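Local coordinates for protein MxaA (Stigmatella aurantiaca, PDB 4W4T) that carries the terminal NADPH-binding reductase domain of the myxalamid PKS-NRPS pathway, which probably releases the carrier-bound product by reduction, at residues K267-D279 and Y330-L344. Numbering follows the deposited sequence.
Sequences KGCVRMGVAPSVD and YGLRVLPYDQWLSEL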
# COMPACT_ATOMS: atom_id res chain seq x y z
N LYS A 267 -1.14 1.31 -17.88
CA LYS A 267 0.06 2.14 -17.95
C LYS A 267 1.28 1.33 -17.54
O LYS A 267 2.34 1.47 -18.14
CB LYS A 267 -0.07 3.38 -17.08
CG LYS A 267 1.20 4.23 -17.05
CD LYS A 267 0.96 5.57 -16.34
CE LYS A 267 2.20 6.46 -16.38
NZ LYS A 267 1.84 7.89 -16.04
N GLY A 268 1.12 0.50 -16.52
CA GLY A 268 2.19 -0.39 -16.08
C GLY A 268 2.64 -1.32 -17.20
O GLY A 268 3.82 -1.50 -17.41
N CYS A 269 1.68 -1.89 -17.92
CA CYS A 269 2.04 -2.79 -19.02
C CYS A 269 2.79 -2.03 -20.09
O CYS A 269 3.78 -2.52 -20.64
CB CYS A 269 0.80 -3.47 -19.60
SG CYS A 269 0.08 -4.68 -18.48
N VAL A 270 2.31 -0.83 -20.40
CA VAL A 270 2.95 -0.02 -21.43
C VAL A 270 4.37 0.35 -21.03
O VAL A 270 5.31 0.21 -21.82
CB VAL A 270 2.12 1.26 -21.74
CG1 VAL A 270 2.94 2.25 -22.53
CG2 VAL A 270 0.89 0.88 -22.53
N ARG A 271 4.54 0.80 -19.79
CA ARG A 271 5.87 1.23 -19.34
C ARG A 271 6.87 0.08 -19.27
O ARG A 271 8.05 0.25 -19.59
CB ARG A 271 5.75 1.95 -18.00
CG ARG A 271 5.09 3.32 -18.14
CD ARG A 271 5.07 4.08 -16.82
NE ARG A 271 6.42 4.36 -16.36
CZ ARG A 271 6.85 4.15 -15.12
NH1 ARG A 271 6.02 3.65 -14.20
NH2 ARG A 271 8.10 4.44 -14.79
N MSE A 272 6.41 -1.11 -18.88
CA MSE A 272 7.30 -2.27 -18.83
C MSE A 272 7.49 -2.90 -20.20
O MSE A 272 8.47 -3.60 -20.43
CB MSE A 272 6.76 -3.33 -17.88
CG MSE A 272 6.72 -2.86 -16.45
SE MSE A 272 6.32 -4.37 -15.30
CE MSE A 272 4.42 -4.44 -15.59
N GLY A 273 6.53 -2.68 -21.09
CA GLY A 273 6.59 -3.27 -22.42
C GLY A 273 6.16 -4.73 -22.41
O GLY A 273 6.48 -5.48 -23.32
N VAL A 274 5.46 -5.13 -21.36
CA VAL A 274 5.02 -6.52 -21.25
C VAL A 274 3.63 -6.62 -20.59
O VAL A 274 3.31 -5.86 -19.67
CB VAL A 274 6.05 -7.37 -20.48
CG1 VAL A 274 6.21 -6.87 -19.04
CG2 VAL A 274 5.64 -8.82 -20.50
N ALA A 275 2.81 -7.53 -21.10
CA ALA A 275 1.45 -7.71 -20.58
C ALA A 275 1.22 -9.19 -20.27
O ALA A 275 1.88 -10.05 -20.87
CB ALA A 275 0.42 -7.21 -21.59
N PRO A 276 0.30 -9.48 -19.34
CA PRO A 276 0.07 -10.87 -18.94
C PRO A 276 -0.94 -11.58 -19.82
O PRO A 276 -1.93 -10.97 -20.23
CB PRO A 276 -0.46 -10.73 -17.51
CG PRO A 276 -1.21 -9.45 -17.55
CD PRO A 276 -0.44 -8.54 -18.48
N SER A 277 -0.70 -12.85 -20.12
CA SER A 277 -1.75 -13.65 -20.73
C SER A 277 -2.60 -14.19 -19.59
O SER A 277 -2.14 -15.01 -18.80
CB SER A 277 -1.18 -14.77 -21.61
OG SER A 277 -0.28 -15.58 -20.89
N VAL A 278 -3.81 -13.68 -19.47
CA VAL A 278 -4.74 -14.18 -18.47
C VAL A 278 -5.87 -14.87 -19.21
O VAL A 278 -6.16 -14.52 -20.36
CB VAL A 278 -5.26 -13.06 -17.56
CG1 VAL A 278 -4.12 -12.42 -16.79
CG2 VAL A 278 -5.98 -12.00 -18.39
N ASP A 279 -6.49 -15.86 -18.59
CA ASP A 279 -7.55 -16.59 -19.30
C ASP A 279 -8.95 -16.06 -19.00
O ASP A 279 -9.93 -16.66 -19.42
CB ASP A 279 -7.48 -18.08 -18.99
CG ASP A 279 -7.42 -18.38 -17.51
OD1 ASP A 279 -7.93 -17.56 -16.71
OD2 ASP A 279 -6.88 -19.44 -17.14
N TYR A 330 1.79 0.79 -28.99
CA TYR A 330 2.59 0.39 -27.83
C TYR A 330 3.09 -1.04 -27.95
O TYR A 330 2.31 -1.96 -28.16
CB TYR A 330 1.77 0.54 -26.55
CG TYR A 330 1.42 1.97 -26.21
CD1 TYR A 330 2.40 2.92 -26.02
CD2 TYR A 330 0.09 2.36 -26.05
CE1 TYR A 330 2.09 4.22 -25.71
CE2 TYR A 330 -0.24 3.66 -25.75
CZ TYR A 330 0.77 4.59 -25.57
OH TYR A 330 0.46 5.89 -25.25
N GLY A 331 4.39 -1.23 -27.80
CA GLY A 331 4.93 -2.57 -27.78
C GLY A 331 4.53 -3.34 -26.54
O GLY A 331 4.56 -2.80 -25.44
N LEU A 332 4.14 -4.59 -26.72
CA LEU A 332 3.78 -5.46 -25.60
C LEU A 332 4.22 -6.89 -25.87
O LEU A 332 3.67 -7.58 -26.73
CB LEU A 332 2.26 -5.41 -25.36
CG LEU A 332 1.64 -4.12 -24.82
CD1 LEU A 332 0.13 -4.30 -24.71
CD2 LEU A 332 2.23 -3.72 -23.45
N ARG A 333 5.24 -7.33 -25.14
CA ARG A 333 5.55 -8.76 -25.08
C ARG A 333 4.52 -9.41 -24.18
O ARG A 333 4.03 -8.78 -23.24
CB ARG A 333 6.97 -9.00 -24.53
CG ARG A 333 8.07 -8.31 -25.29
CD ARG A 333 9.45 -8.79 -24.81
NE ARG A 333 9.54 -8.76 -23.35
CZ ARG A 333 9.78 -7.66 -22.65
NH1 ARG A 333 9.96 -6.49 -23.27
NH2 ARG A 333 9.83 -7.72 -21.32
N VAL A 334 4.17 -10.66 -24.46
CA VAL A 334 3.24 -11.35 -23.58
C VAL A 334 3.94 -12.41 -22.74
O VAL A 334 4.76 -13.18 -23.25
CB VAL A 334 2.10 -12.01 -24.37
CG1 VAL A 334 1.13 -12.70 -23.43
CG2 VAL A 334 1.37 -10.97 -25.17
N LEU A 335 3.60 -12.44 -21.46
CA LEU A 335 4.13 -13.42 -20.53
C LEU A 335 3.02 -14.07 -19.72
O LEU A 335 2.01 -13.42 -19.41
CB LEU A 335 5.11 -12.77 -19.56
CG LEU A 335 6.44 -12.23 -20.03
CD1 LEU A 335 7.07 -11.52 -18.84
CD2 LEU A 335 7.33 -13.36 -20.53
N PRO A 336 3.21 -15.34 -19.34
CA PRO A 336 2.32 -15.97 -18.36
C PRO A 336 2.14 -15.05 -17.15
O PRO A 336 3.09 -14.33 -16.81
CB PRO A 336 3.07 -17.25 -17.98
CG PRO A 336 3.90 -17.57 -19.17
CD PRO A 336 4.29 -16.25 -19.79
N TYR A 337 0.95 -15.06 -16.55
CA TYR A 337 0.63 -14.09 -15.49
C TYR A 337 1.63 -14.10 -14.34
O TYR A 337 1.97 -13.05 -13.79
CB TYR A 337 -0.77 -14.33 -14.93
CG TYR A 337 -1.12 -13.31 -13.87
CD1 TYR A 337 -1.47 -12.02 -14.21
CD2 TYR A 337 -1.05 -13.64 -12.52
CE1 TYR A 337 -1.76 -11.09 -13.25
CE2 TYR A 337 -1.34 -12.70 -11.54
CZ TYR A 337 -1.69 -11.43 -11.92
OH TYR A 337 -1.99 -10.49 -10.96
N ASP A 338 2.07 -15.29 -13.94
CA ASP A 338 3.01 -15.38 -12.83
C ASP A 338 4.35 -14.74 -13.16
O ASP A 338 4.95 -14.05 -12.32
CB ASP A 338 3.18 -16.84 -12.40
CG ASP A 338 1.87 -17.46 -11.97
OD1 ASP A 338 1.22 -16.90 -11.04
OD2 ASP A 338 1.47 -18.49 -12.56
N GLN A 339 4.80 -14.92 -14.39
CA GLN A 339 6.04 -14.30 -14.83
C GLN A 339 5.87 -12.80 -14.98
O GLN A 339 6.77 -12.05 -14.63
CB GLN A 339 6.51 -14.91 -16.15
CG GLN A 339 6.99 -16.35 -16.02
CD GLN A 339 7.34 -16.96 -17.36
OE1 GLN A 339 7.97 -16.31 -18.21
NE2 GLN A 339 6.93 -18.21 -17.57
N TRP A 340 4.73 -12.37 -15.51
CA TRP A 340 4.43 -10.94 -15.58
C TRP A 340 4.43 -10.29 -14.19
O TRP A 340 5.00 -9.21 -13.98
CB TRP A 340 3.09 -10.70 -16.27
CG TRP A 340 2.74 -9.27 -16.38
CD1 TRP A 340 3.15 -8.38 -17.34
CD2 TRP A 340 1.88 -8.53 -15.50
NE1 TRP A 340 2.60 -7.14 -17.10
CE2 TRP A 340 1.82 -7.21 -15.97
CE3 TRP A 340 1.17 -8.87 -14.34
CZ2 TRP A 340 1.07 -6.22 -15.34
CZ3 TRP A 340 0.42 -7.88 -13.72
CH2 TRP A 340 0.39 -6.57 -14.21
N LEU A 341 3.80 -10.96 -13.23
CA LEU A 341 3.72 -10.42 -11.88
C LEU A 341 5.12 -10.32 -11.26
O LEU A 341 5.42 -9.40 -10.49
CB LEU A 341 2.81 -11.29 -11.01
CG LEU A 341 2.46 -10.77 -9.61
CD1 LEU A 341 1.70 -9.44 -9.70
CD2 LEU A 341 1.62 -11.80 -8.86
N SER A 342 5.98 -11.27 -11.60
CA SER A 342 7.34 -11.27 -11.08
C SER A 342 8.15 -10.12 -11.69
O SER A 342 8.95 -9.49 -11.00
CB SER A 342 8.02 -12.61 -11.35
OG SER A 342 9.41 -12.50 -11.15
N GLU A 343 7.92 -9.82 -12.96
CA GLU A 343 8.57 -8.67 -13.58
C GLU A 343 8.07 -7.36 -12.98
O GLU A 343 8.83 -6.40 -12.86
CB GLU A 343 8.38 -8.68 -15.10
CG GLU A 343 8.97 -9.91 -15.75
CD GLU A 343 9.50 -9.67 -17.15
OE1 GLU A 343 9.26 -8.59 -17.74
OE2 GLU A 343 10.17 -10.60 -17.67
N LEU A 344 6.80 -7.32 -12.59
CA LEU A 344 6.26 -6.14 -11.94
C LEU A 344 6.99 -5.92 -10.61
O LEU A 344 7.42 -4.81 -10.30
CB LEU A 344 4.75 -6.28 -11.72
CG LEU A 344 4.01 -5.12 -11.05
CD1 LEU A 344 4.16 -3.83 -11.83
CD2 LEU A 344 2.53 -5.46 -10.89
O HOH W 1 4.99 -0.20 -24.60
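V274-S277 and R333-P336 pair as two short parallel strands: R333 N donates to G273 O, A275 N to R333 O (2.8 Å), L335 N to A275 O and S277 N to L335 O, while the two short strand axes are turned 42° from each other. A Schellman motif with G273 at positive phi ends the preceding helix and turns the chain into this pairing. W340, from the helix following the second strand, packs against the first. Its CG stands anti to the backbone N (chi1 -180°), laying the indole over P276, whose CD sits 3.5 Å from the centroid of the five-membered ring, almost on its normal: a face-on CH-pi contact. At the ring's edge NE1 donates to V274 O (3.0 Å) in the indole plane but from above the carbonyl plane, a bent bond (137°). The methyl CE of selenomethionine M272 packs obliquely, 3.6 Å from W340 NE1, and C269 SG makes an oblique sulfur-aromatic contact, 3.6 Å from W340 CZ2. Replacing W340 by leucine would probably leave V274 O without this donor and open a gap between P276 and M272. This two-stranded sheet, separate from the large parallel sheet, has helix 318-328 against A275 and V334, while helix 352-362 meets W340 and Y337 through L361.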